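Protein synthesis inhibitor I (Hordeum vulgare, PDB 4FBC) belongs to the ribosome-inactivating protein family, is named as an inhibitor of protein synthesis, and here holds adenosine monophosphate in a pocket. Local coordinates at residues A[143-148]-A[164-169]; A[127-132]-A[209-214]; A[15-20]-A[33-38]; A[243-246]-A[250-253]. The protein carries 3 engineered substitutions. All blocks are in the same frame, centred on the assembly; numbering follows the deposited sequence.

Interaction 1 (A[143-148]-A[164-169])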
loop_
_atom_site.group_PDB
_atom_site.type_symbol
_atom_site.label_atom_id
_atom_site.label_comp_id
_atom_site.label_asym_id
_atom_site.label_seq_id
_atom_site.Cartn_x
_atom_site.Cartn_y
_atom_site.Cartn_z
ATOM N N VAL A 143 10.206 -11.225 -4.938
ATOM C CA VAL A 143 10.701 -10.448 -6.075
ATOM C C VAL A 143 11.207 -11.393 -7.169
ATOM O O VAL A 143 10.911 -11.211 -8.348
ATOM C CB VAL A 143 11.782 -9.420 -5.656
ATOM C CG1 VAL A 143 12.516 -8.857 -6.864
ATOM C CG2 VAL A 143 11.155 -8.296 -4.874
ATOM N N THR A 144 11.944 -12.421 -6.763
ATOM C CA THR A 144 12.451 -13.425 -7.699
ATOM C C THR A 144 11.330 -14.144 -8.456
ATOM O O THR A 144 11.413 -14.327 -9.670
ATOM C CB THR A 144 13.320 -14.471 -6.976
ATOM O OG1 THR A 144 14.459 -13.818 -6.398
ATOM C CG2 THR A 144 13.797 -15.541 -7.948
ATOM N N ALA A 145 10.292 -14.550 -7.732
ATOM C CA ALA A 145 9.206 -15.341 -8.318
ATOM C C ALA A 145 8.419 -14.557 -9.364
ATOM O O ALA A 145 8.092 -15.086 -10.436
ATOM C CB ALA A 145 8.279 -15.855 -7.238
ATOM N N LEU A 146 8.110 -13.300 -9.048
ATOM C CA LEU A 146 7.325 -12.459 -9.952
ATOM C C LEU A 146 8.178 -11.913 -11.098
ATOM O O LEU A 146 7.720 -11.819 -12.238
ATOM C CB LEU A 146 6.645 -11.311 -9.187
ATOM C CG LEU A 146 5.672 -11.701 -8.071
ATOM C CD1 LEU A 146 4.940 -10.482 -7.511
ATOM C CD2 LEU A 146 4.664 -12.754 -8.532
ATOM N N HIS A 147 9.424 -11.557 -10.802
ATOM C CA HIS A 147 10.292 -10.978 -11.824
ATOM C C HIS A 147 10.679 -12.013 -12.882
ATOM O O HIS A 147 10.958 -11.657 -14.026
ATOM C CB HIS A 147 11.557 -10.404 -11.191
ATOM C CG HIS A 147 12.282 -9.422 -12.055
ATOM N ND1 HIS A 147 13.656 -9.403 -12.163
ATOM C CD2 HIS A 147 11.830 -8.403 -12.826
ATOM C CE1 HIS A 147 14.018 -8.423 -12.972
ATOM N NE2 HIS A 147 12.929 -7.802 -13.388
ATOM N N GLY A 148 10.700 -13.286 -12.496
ATOM C CA GLY A 148 11.131 -14.348 -13.391
ATOM C C GLY A 148 10.026 -14.957 -14.243
ATOM O O GLY A 148 10.285 -15.799 -15.107
ATOM N N ARG A 164 0.720 -16.323 -5.911
ATOM C CA ARG A 164 -0.193 -15.747 -4.913
ATOM C C ARG A 164 0.548 -15.307 -3.647
ATOM O O ARG A 164 0.362 -14.188 -3.153
ATOM C CB ARG A 164 -1.291 -16.742 -4.516
ATOM C CG ARG A 164 -2.475 -16.840 -5.480
ATOM C CD ARG A 164 -3.503 -17.827 -4.938
ATOM N NE ARG A 164 -4.800 -17.737 -5.607
ATOM C CZ ARG A 164 -5.164 -18.506 -6.628
ATOM N NH1 ARG A 164 -4.325 -19.421 -7.093
ATOM N NH2 ARG A 164 -6.367 -18.364 -7.183
ATOM N N GLU A 165 1.382 -16.198 -3.125
ATOM C CA GLU A 165 2.114 -15.917 -1.898
ATOM C C GLU A 165 3.086 -14.761 -2.110
ATOM O O GLU A 165 3.271 -13.925 -1.222
ATOM C CB GLU A 165 2.840 -17.180 -1.425
ATOM C CG GLU A 165 1.884 -18.337 -1.147
ATOM C CD GLU A 165 2.590 -19.653 -0.839
ATOM O OE1 GLU A 165 3.825 -19.736 -1.022
ATOM O OE2 GLU A 165 1.897 -20.607 -0.417
ATOM N N ALA A 166 3.688 -14.706 -3.295
ATOM C CA ALA A 166 4.603 -13.617 -3.635
ATOM C C ALA A 166 3.891 -12.260 -3.661
ATOM O O ALA A 166 4.373 -11.288 -3.080
ATOM C CB ALA A 166 5.281 -13.878 -4.956
ATOM N N VAL A 167 2.757 -12.183 -4.355
ATOM C CA VAL A 167 1.949 -10.964 -4.325
ATOM C C VAL A 167 1.534 -10.554 -2.907
ATOM O O VAL A 167 1.606 -9.373 -2.549
ATOM C CB VAL A 167 0.705 -11.094 -5.232
ATOM C CG1 VAL A 167 -0.255 -9.912 -5.010
ATOM C CG2 VAL A 167 1.140 -11.168 -6.673
ATOM N N THR A 168 1.116 -11.527 -2.097
ATOM C CA THR A 168 0.671 -11.263 -0.731
ATOM C C THR A 168 1.818 -10.656 0.077
ATOM O O THR A 168 1.638 -9.678 0.824
ATOM C CB THR A 168 0.190 -12.550 -0.033
ATOM O OG1 THR A 168 -0.851 -13.156 -0.810
ATOM C CG2 THR A 168 -0.338 -12.248 1.353
ATOM N N THR A 169 3.000 -11.239 -0.105
ATOM C CA THR A 169 4.213 -10.787 0.579
ATOM C C THR A 169 4.500 -9.326 0.240
ATOM O O THR A 169 4.756 -8.507 1.132
ATOM C CB THR A 169 5.427 -11.650 0.181
ATOM O OG1 THR A 169 5.186 -13.014 0.559
ATOM C CG2 THR A 169 6.692 -11.142 0.890
#

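Interaction 2 (A[127-132]-A[209-214])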
loop_
_atom_site.group_PDB
_atom_site.type_symbol
_atom_site.label_atom_id
_atom_site.label_comp_id
_atom_site.label_asym_id
_atom_site.label_seq_id
_atom_site.Cartn_x
_atom_site.Cartn_y
_atom_site.Cartn_z
ATOM N N ASP A 127 -8.882 -13.318 7.092
ATOM C CA ASP A 127 -8.478 -13.720 8.438
ATOM C C ASP A 127 -7.118 -14.424 8.431
ATOM O O ASP A 127 -6.544 -14.673 9.488
ATOM C CB ASP A 127 -9.538 -14.641 9.057
ATOM C CG ASP A 127 -9.422 -14.745 10.574
ATOM O OD1 ASP A 127 -9.145 -13.716 11.235
ATOM O OD2 ASP A 127 -9.623 -15.860 11.106
ATOM N N LYS A 128 -6.601 -14.736 7.244
ATOM C CA LYS A 128 -5.365 -15.516 7.137
ATOM C C LYS A 128 -4.083 -14.680 7.052
ATOM O O LYS A 128 -2.998 -15.232 6.882
ATOM C CB LYS A 128 -5.436 -16.476 5.946
ATOM C CG LYS A 128 -6.719 -17.283 5.895
ATOM C CD LYS A 128 -6.464 -18.715 5.451
ATOM C CE LYS A 128 -7.301 -19.691 6.270
ATOM N NZ LYS A 128 -8.759 -19.411 6.145
ATOM N N LEU A 129 -4.206 -13.358 7.165
ATOM C CA LEU A 129 -3.045 -12.461 7.091
ATOM C C LEU A 129 -2.023 -12.771 8.186
ATOM O O LEU A 129 -0.826 -12.509 8.037
ATOM C CB LEU A 129 -3.497 -10.998 7.199
ATOM C CG LEU A 129 -4.114 -10.383 5.941
ATOM C CD1 LEU A 129 -4.739 -9.023 6.240
ATOM C CD2 LEU A 129 -3.057 -10.251 4.872
ATOM N N THR A 130 -2.508 -13.331 9.287
ATOM C CA THR A 130 -1.658 -13.680 10.419
ATOM C C THR A 130 -0.797 -14.920 10.135
ATOM O O THR A 130 0.013 -15.320 10.970
ATOM C CB THR A 130 -2.498 -13.882 11.697
ATOM O OG1 THR A 130 -3.732 -14.539 11.364
ATOM C CG2 THR A 130 -2.809 -12.540 12.341
ATOM N N ASN A 131 -0.974 -15.508 8.952
ATOM C CA ASN A 131 -0.252 -16.719 8.550
ATOM C C ASN A 131 0.898 -16.444 7.586
ATOM O O ASN A 131 1.677 -17.349 7.268
ATOM C CB ASN A 131 -1.201 -17.729 7.888
ATOM C CG ASN A 131 -2.240 -18.286 8.846
ATOM O OD1 ASN A 131 -2.010 -18.368 10.054
ATOM N ND2 ASN A 131 -3.394 -18.679 8.307
ATOM N N VAL A 132 0.998 -15.204 7.111
ATOM C CA VAL A 132 1.981 -14.866 6.084
ATOM C C VAL A 132 3.332 -14.462 6.677
ATOM O O VAL A 132 3.445 -13.445 7.362
ATOM C CB VAL A 132 1.483 -13.717 5.184
ATOM C CG1 VAL A 132 2.451 -13.484 4.034
ATOM C CG2 VAL A 132 0.084 -14.027 4.655
ATOM N N ALA A 209 -6.314 -6.497 11.853
ATOM C CA ALA A 209 -7.531 -5.679 11.929
ATOM C C ALA A 209 -7.330 -4.322 11.261
ATOM O O ALA A 209 -8.205 -3.840 10.523
ATOM C CB ALA A 209 -7.974 -5.507 13.374
ATOM N N GLN A 210 -6.174 -3.707 11.517
ATOM C CA GLN A 210 -5.809 -2.446 10.869
ATOM C C GLN A 210 -5.785 -2.584 9.353
ATOM O O GLN A 210 -6.443 -1.808 8.641
ATOM C CB GLN A 210 -4.439 -1.965 11.374
ATOM C CG GLN A 210 -4.429 -1.524 12.841
ATOM C CD GLN A 210 -3.044 -1.584 13.453
ATOM O OE1 GLN A 210 -2.042 -1.632 12.738
ATOM N NE2 GLN A 210 -2.980 -1.600 14.777
ATOM N N VAL A 211 -5.041 -3.573 8.861
ATOM C CA VAL A 211 -4.956 -3.827 7.421
ATOM C C VAL A 211 -6.347 -4.032 6.801
ATOM O O VAL A 211 -6.643 -3.498 5.726
ATOM C CB VAL A 211 -4.029 -5.021 7.102
ATOM C CG1 VAL A 211 -4.204 -5.469 5.656
ATOM C CG2 VAL A 211 -2.564 -4.637 7.360
ATOM N N ASN A 212 -7.206 -4.767 7.502
ATOM C CA ASN A 212 -8.559 -5.036 7.001
ATOM C C ASN A 212 -9.572 -3.903 7.244
ATOM O O ASN A 212 -10.747 -4.024 6.874
ATOM C CB ASN A 212 -9.080 -6.364 7.577
ATOM C CG ASN A 212 -8.392 -7.580 6.970
ATOM O OD1 ASN A 212 -7.884 -7.535 5.844
ATOM N ND2 ASN A 212 -8.384 -8.684 7.716
ATOM N N GLY A 213 -9.120 -2.799 7.843
ATOM C CA GLY A 213 -9.991 -1.673 8.153
ATOM C C GLY A 213 -9.385 -0.289 7.916
ATOM O O GLY A 213 -9.660 0.657 8.658
ATOM N N TRP A 214 -8.576 -0.161 6.875
ATOM C CA TRP A 214 -7.896 1.101 6.576
ATOM C C TRP A 214 -8.879 2.264 6.410
ATOM O O TRP A 214 -8.675 3.342 6.956
ATOM C CB TRP A 214 -7.049 0.930 5.318
ATOM C CG TRP A 214 -6.235 2.125 4.891
ATOM C CD1 TRP A 214 -5.497 2.961 5.682
ATOM C CD2 TRP A 214 -6.066 2.588 3.548
ATOM N NE1 TRP A 214 -4.887 3.926 4.905
ATOM C CE2 TRP A 214 -5.215 3.714 3.594
ATOM C CE3 TRP A 214 -6.554 2.157 2.308
ATOM C CZ2 TRP A 214 -4.848 4.418 2.445
ATOM C CZ3 TRP A 214 -6.182 2.844 1.172
ATOM C CH2 TRP A 214 -5.340 3.965 1.242
#

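Interaction 3 (A[15-20]-A[33-38])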
loop_
_atom_site.group_PDB
_atom_site.type_symbol
_atom_site.label_atom_id
_atom_site.label_comp_id
_atom_site.label_asym_id
_atom_site.label_seq_id
_atom_site.Cartn_x
_atom_site.Cartn_y
_atom_site.Cartn_z
ATOM N N PHE A 15 5.575 9.200 -9.839
ATOM C CA PHE A 15 6.918 9.057 -9.291
ATOM C C PHE A 15 7.286 7.583 -9.223
ATOM O O PHE A 15 6.428 6.704 -9.373
ATOM C CB PHE A 15 7.032 9.698 -7.895
ATOM C CG PHE A 15 6.167 9.046 -6.848
ATOM C CD1 PHE A 15 4.844 9.428 -6.694
ATOM C CD2 PHE A 15 6.679 8.058 -6.016
ATOM C CE1 PHE A 15 4.035 8.835 -5.745
ATOM C CE2 PHE A 15 5.875 7.456 -5.045
ATOM C CZ PHE A 15 4.557 7.846 -4.908
ATOM N N THR A 16 8.568 7.317 -9.005
ATOM C CA THR A 16 9.027 5.954 -8.793
ATOM C C THR A 16 9.798 5.885 -7.480
ATOM O O THR A 16 10.689 6.702 -7.233
ATOM C CB THR A 16 9.905 5.450 -9.951
ATOM O OG1 THR A 16 9.118 5.392 -11.152
ATOM C CG2 THR A 16 10.442 4.057 -9.647
ATOM N N ALA A 17 9.433 4.930 -6.630
ATOM C CA ALA A 17 10.189 4.664 -5.408
ATOM C C ALA A 17 10.960 3.370 -5.597
ATOM O O ALA A 17 10.412 2.381 -6.077
ATOM C CB ALA A 17 9.253 4.559 -4.196
ATOM N N THR A 18 12.233 3.360 -5.210
ATOM C CA THR A 18 13.071 2.196 -5.447
ATOM C C THR A 18 13.654 1.690 -4.135
ATOM O O THR A 18 14.070 2.483 -3.284
ATOM C CB THR A 18 14.205 2.522 -6.451
ATOM O OG1 THR A 18 13.635 2.858 -7.724
ATOM C CG2 THR A 18 15.137 1.334 -6.632
ATOM N N PHE A 19 13.648 0.372 -3.959
ATOM C CA PHE A 19 14.277 -0.232 -2.792
ATOM C C PHE A 19 15.119 -1.438 -3.189
ATOM O O PHE A 19 14.674 -2.313 -3.932
ATOM C CB PHE A 19 13.225 -0.632 -1.747
ATOM C CG PHE A 19 13.807 -1.243 -0.497
ATOM C CD1 PHE A 19 14.639 -0.500 0.336
ATOM C CD2 PHE A 19 13.522 -2.560 -0.154
ATOM C CE1 PHE A 19 15.175 -1.058 1.492
ATOM C CE2 PHE A 19 14.054 -3.134 1.005
ATOM C CZ PHE A 19 14.888 -2.379 1.827
ATOM N N ASN A 20 16.350 -1.469 -2.687
ATOM C CA ASN A 20 17.223 -2.623 -2.818
ATOM C C ASN A 20 16.932 -3.576 -1.659
ATOM O O ASN A 20 17.064 -3.198 -0.495
ATOM C CB ASN A 20 18.679 -2.125 -2.824
ATOM C CG ASN A 20 19.691 -3.203 -2.474
ATOM O OD1 ASN A 20 19.443 -4.404 -2.603
ATOM N ND2 ASN A 20 20.865 -2.761 -2.034
ATOM N N ALA A 33 8.679 6.082 3.938
ATOM C CA ALA A 33 8.300 7.461 4.226
ATOM C C ALA A 33 8.226 8.327 2.965
ATOM O O ALA A 33 7.401 9.242 2.866
ATOM C CB ALA A 33 9.266 8.077 5.251
ATOM N N GLY A 34 9.083 8.028 2.000
ATOM C CA GLY A 34 9.157 8.812 0.776
ATOM C C GLY A 34 7.932 8.559 -0.085
ATOM O O GLY A 34 7.430 9.486 -0.729
ATOM N N ILE A 35 7.459 7.314 -0.099
ATOM C CA ILE A 35 6.192 6.982 -0.771
ATOM C C ILE A 35 5.035 7.774 -0.158
ATOM O O ILE A 35 4.254 8.407 -0.879
ATOM C CB ILE A 35 5.879 5.468 -0.741
ATOM C CG1 ILE A 35 6.964 4.696 -1.501
ATOM C CG2 ILE A 35 4.504 5.191 -1.369
ATOM C CD1 ILE A 35 6.869 3.191 -1.413
ATOM N N ARG A 36 4.915 7.750 1.170
ATOM C CA ARG A 36 3.850 8.495 1.825
ATOM C C ARG A 36 3.930 9.970 1.472
ATOM O O ARG A 36 2.918 10.605 1.189
ATOM C CB ARG A 36 3.946 8.347 3.342
ATOM C CG ARG A 36 3.751 6.939 3.841
ATOM C CD ARG A 36 4.120 6.883 5.326
ATOM N NE ARG A 36 3.950 5.539 5.849
ATOM C CZ ARG A 36 4.538 5.105 6.955
ATOM N NH1 ARG A 36 5.340 5.925 7.644
ATOM N NH2 ARG A 36 4.343 3.857 7.354
ATOM N N ASN A 37 5.147 10.507 1.482
ATOM C CA ASN A 37 5.362 11.927 1.245
ATOM C C ASN A 37 4.953 12.332 -0.172
ATOM O O ASN A 37 4.290 13.352 -0.363
ATOM C CB ASN A 37 6.822 12.304 1.515
ATOM C CG ASN A 37 7.109 13.769 1.236
ATOM O OD1 ASN A 37 7.788 14.101 0.266
ATOM N ND2 ASN A 37 6.587 14.654 2.084
ATOM N N LYS A 38 5.328 11.525 -1.158
ATOM C CA LYS A 38 4.981 11.824 -2.544
ATOM C C LYS A 38 3.502 11.602 -2.881
ATOM O O LYS A 38 2.993 12.177 -3.850
ATOM C CB LYS A 38 5.894 11.064 -3.509
ATOM C CG LYS A 38 7.347 11.551 -3.444
ATOM C CD LYS A 38 8.179 10.990 -4.579
ATOM C CE LYS A 38 9.485 11.766 -4.723
ATOM N NZ LYS A 38 10.325 11.212 -5.828
HETATM O O HOH W 1 10.354 8.769 -5.351
#

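Interaction 4 (A[243-246]-A[250-253])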
loop_
_atom_site.group_PDB
_atom_site.type_symbol
_atom_site.label_atom_id
_atom_site.label_comp_id
_atom_site.label_asym_id
_atom_site.label_seq_id
_atom_site.Cartn_x
_atom_site.Cartn_y
_atom_site.Cartn_z
ATOM N N MET A 243 -8.334 -3.140 16.621
ATOM C CA MET A 243 -7.078 -2.621 16.076
ATOM C C MET A 243 -6.091 -2.198 17.156
ATOM O O MET A 243 -4.947 -1.819 16.850
ATOM C CB MET A 243 -7.359 -1.408 15.193
ATOM C CG MET A 243 -8.165 -1.726 13.965
ATOM S SD MET A 243 -8.347 -0.215 13.013
ATOM C CE MET A 243 -9.352 -0.794 11.646
ATOM N N GLY A 244 -6.532 -2.232 18.410
ATOM C CA GLY A 244 -5.712 -1.770 19.523
ATOM C C GLY A 244 -5.638 -0.249 19.573
ATOM O O GLY A 244 -4.764 0.322 20.229
ATOM N N VAL A 245 -6.568 0.403 18.883
ATOM C CA VAL A 245 -6.549 1.854 18.734
ATOM C C VAL A 245 -7.715 2.476 19.472
ATOM O O VAL A 245 -8.851 2.449 18.993
ATOM C CB VAL A 245 -6.615 2.246 17.240
ATOM C CG1 VAL A 245 -6.663 3.773 17.079
ATOM C CG2 VAL A 245 -5.435 1.670 16.494
ATOM N N ARG A 246 -7.433 3.032 20.644
ATOM C CA ARG A 246 -8.484 3.584 21.489
ATOM C C ARG A 246 -8.572 5.104 21.449
ATOM O O ARG A 246 -9.602 5.670 21.797
ATOM C CB ARG A 246 -8.279 3.142 22.932
ATOM C CG ARG A 246 -8.494 1.669 23.136
ATOM C CD ARG A 246 -8.522 1.370 24.610
ATOM N NE ARG A 246 -8.566 -0.061 24.866
ATOM C CZ ARG A 246 -8.281 -0.611 26.041
ATOM N NH1 ARG A 246 -7.925 0.159 27.066
ATOM N NH2 ARG A 246 -8.347 -1.928 26.189
ATOM N N GLN A 250 -3.270 7.503 19.387
ATOM C CA GLN A 250 -2.907 6.171 18.927
ATOM C C GLN A 250 -3.204 5.985 17.441
ATOM O O GLN A 250 -2.425 5.358 16.726
ATOM C CB GLN A 250 -3.614 5.090 19.754
ATOM C CG GLN A 250 -3.099 4.988 21.197
ATOM C CD GLN A 250 -3.923 4.032 22.033
ATOM O OE1 GLN A 250 -4.978 3.573 21.598
ATOM N NE2 GLN A 250 -3.443 3.717 23.236
ATOM N N ALA A 251 -4.327 6.537 16.983
ATOM C CA ALA A 251 -4.677 6.469 15.569
ATOM C C ALA A 251 -3.623 7.166 14.696
ATOM O O ALA A 251 -3.259 6.647 13.641
ATOM C CB ALA A 251 -6.057 7.080 15.332
ATOM N N ALA A 252 -3.152 8.332 15.147
ATOM C CA ALA A 252 -2.113 9.096 14.444
ATOM C C ALA A 252 -0.798 8.319 14.402
ATOM O O ALA A 252 -0.134 8.267 13.367
ATOM C CB ALA A 252 -1.907 10.470 15.086
ATOM N N ASN A 253 -0.422 7.706 15.521
ATOM C CA ASN A 253 0.772 6.859 15.532
ATOM C C ASN A 253 0.634 5.610 14.669
ATOM O O ASN A 253 1.634 5.026 14.259
ATOM C CB ASN A 253 1.134 6.462 16.965
ATOM C CG ASN A 253 1.833 7.570 17.709
ATOM O OD1 ASN A 253 2.762 8.197 17.182
ATOM N ND2 ASN A 253 1.395 7.832 18.934
#

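Interaction 1 (A[143-148]-A[164-169])
L146 turns its CG anti to its own carbonyl carbon (chi1 -60°), and its side chain then extends so that the isobutyl fork opens toward V167 and A166. V167 adopts the rotamer in which CG1 lies anti to the backbone N, which leaves CG2 as the branch offered to the leucine. The two branches of the fork divide the work: CD1 of L146 meets CG2 of V167 at 4.0 Å, while CD2 of L146 rests 3.8 Å from CB of A166. The L146 and V167 side chains cross at about a right angle and meet through one pair of methyls. Beside this, CB of A145, the residue before L146, faces CB of A166 at 4.3 Å. Alanine suits both positions, because a small side chain keeps the facing backbones, 6.8 Å apart at the CA atoms of A145 and A166, from being pushed farther apart; the local axes of helices 136-147 and 157-179 pass 9.0 Å apart with a signed crossing angle of -121°. Leucine, longer and forked, reaches across beside the alanine pair to touch A166 and V167 together. Within the second helix, T169 OG1 donates to E165 O at 2.8 Å and T168 OG1 does the same to R164 O, so these hydroxyls spend their polarity on their own helix backbone. L146 also packs on L78 of strand 78-83, and V167 on F115 and L122; the V167 side chain lies about 7 Å from the bound adenosine monophosphate. Since the touching groups are all aliphatic carbons, the contact relies on shape and exclusion of water and lacks directional bonds between the two helices.

Interaction 2 (A[127-132]-A[209-214])
L129 reaches across to V211 and N212 with one methyl, CD1, and the apolar part of the contact rests on it. CD1 of L129 lies 3.6 Å from CG1 of V211, a close methyl-to-methyl approach. The valine presents CG1 because that branch stands anti to the backbone N (chi1 167°). Leucine suits its place since it must bridge a wide gap between backbones, the CA atoms of L129 and V211 being 8.8 Å apart; L129 also packs on Y119 and L123 of helix 119-123, and V211 shares Y119. A second kind of meeting is apolar against polar: the same CD1 of L129 lies 3.5 Å from OD1 of N212, a van der Waals contact. N212 comes from the opposite direction, and the amide's stronger engagement is with T126, whose O is bound by N212 ND2.

The contact thus ties the 3-10 turn at 129-131 to the end of helix 205-211 in the ribosome-inactivating protein fold. There the helix ends and the chain turns into the next one: G213 N donates to Q210 O at 3.0 Å, and G213 occupies the N-cap position ahead of helix 214-225. The first residue of that helix, W214, touches the bound adenosine monophosphate and forms a cation-pi pair with R179, another residue of the pocket, while the V211 side chain is about 6 Å from the ligand.

Charge acts just outside the contact: D127 OD1 makes a salt bridge with K208 NZ of helix 205-211, which is also hydrogen-bonded to T130 OG1, so one lysine holds both D127 and T130 of the 127-132 segment.

Interaction 3 (A[15-20]-A[33-38])
F15 lays one face of its ring under the aliphatic chain of K38, and this is the tight part of the contact. CB of K38 stands 3.6 Å from the centroid of the F15 ring and only 7° off its normal, a CH-pi contact over the centre of the face. The chain of K38 then runs on extended, its CD reaching 3.6 Å from CD2 of F15; lysine suits the place because it has methylenes to lay on the ring and a charge to carry past it. The phenylalanine torsion sets this up: with chi1 at 64°, CG sits between the backbone N and the carbonyl carbon, and the ring swings toward the helix. Beside it, CB of A17 fits 3.5 Å from CG1 of I35. Alanine is apt here, since its small side chain allows the branched isoleucine to lie close to the strand.

Strand 16-20 is an outermost strand of the six-stranded mixed sheet, running parallel to its neighbour 64-70, and helix 25-39 belongs to the connection between the two and packs on the sheet. F15 is also stacked on F65, and R36 turns from the strand to bond A177 O and T178 O of helix 157-179.

On the solvent side the contact loosens into water. K38 carries its ammonium beyond the ring, and a water that donates to T16 O at 2.8 Å also accepts from K38 NZ; the modelled 2.5 Å between this water and NZ is short, so its exact length is doubtful.

Interaction 4 (A[243-246]-A[250-253])
Q250 OE1 accepts the backbone N-H of R246 almost head-on, an uncommon approach for a carbonyl: the C=O...N angle is 170°. The bond is short and straight, with R246 N 2.7 Å from Q250 OE1 and an N-H...O angle of 164°. The glutamine can reach because its chain is extended beyond CG, with CG anti to the carbonyl carbon (chi1 -70°). A glutamine suits this place by bringing a neutral acceptor on a long arm from the helix to the loop backbone. Its oxygen also lies 3.6 Å from CB of R246.

The loop that it grips is shaped by a G1 beta bulge, in which G244 and V245 both face I240. Glycine fits the first position, whose phi is positive at 75°. V245 then turns to helix 248-254, with CG1 3.6 Å from A251 N and 3.8 Å from A251 CB. A251 is small enough for the valine to lie against the helix backbone, and both residues also pack on F237 and on L217 of helix 214-225.

The far end of the R246 side chain leads away from the helix, and its NE makes a salt bridge with E241 OE2, so its backbone is tied to the glutamine while its charge is met within the loop. At the start of the helix, the T247 hydroxyl oxygen is hydrogen-bonded to Q250 N.

How the interactions relate
Interaction 1 is buried and wholly apolar; interaction 2 is buried too, but sets a leucine methyl against a valine and an exposed asparagine amide. Both lie near the adenosine monophosphate, and they touch each other where T168 packs on V132. Interaction 3 is partly buried: it sits at the edge strand of the sheet and trades methyl packing for a lysine lying over a ring and reaching water. Interaction 4 is also partly buried, lies farthest from the chain's centre, and alone among the four joins its segments by a direct hydrogen bond. It abuts interaction 2, where a probable hydrogen bond from Q210 NE2 to M243 O links the 205-211 helix to the loop ahead of helix 248-254.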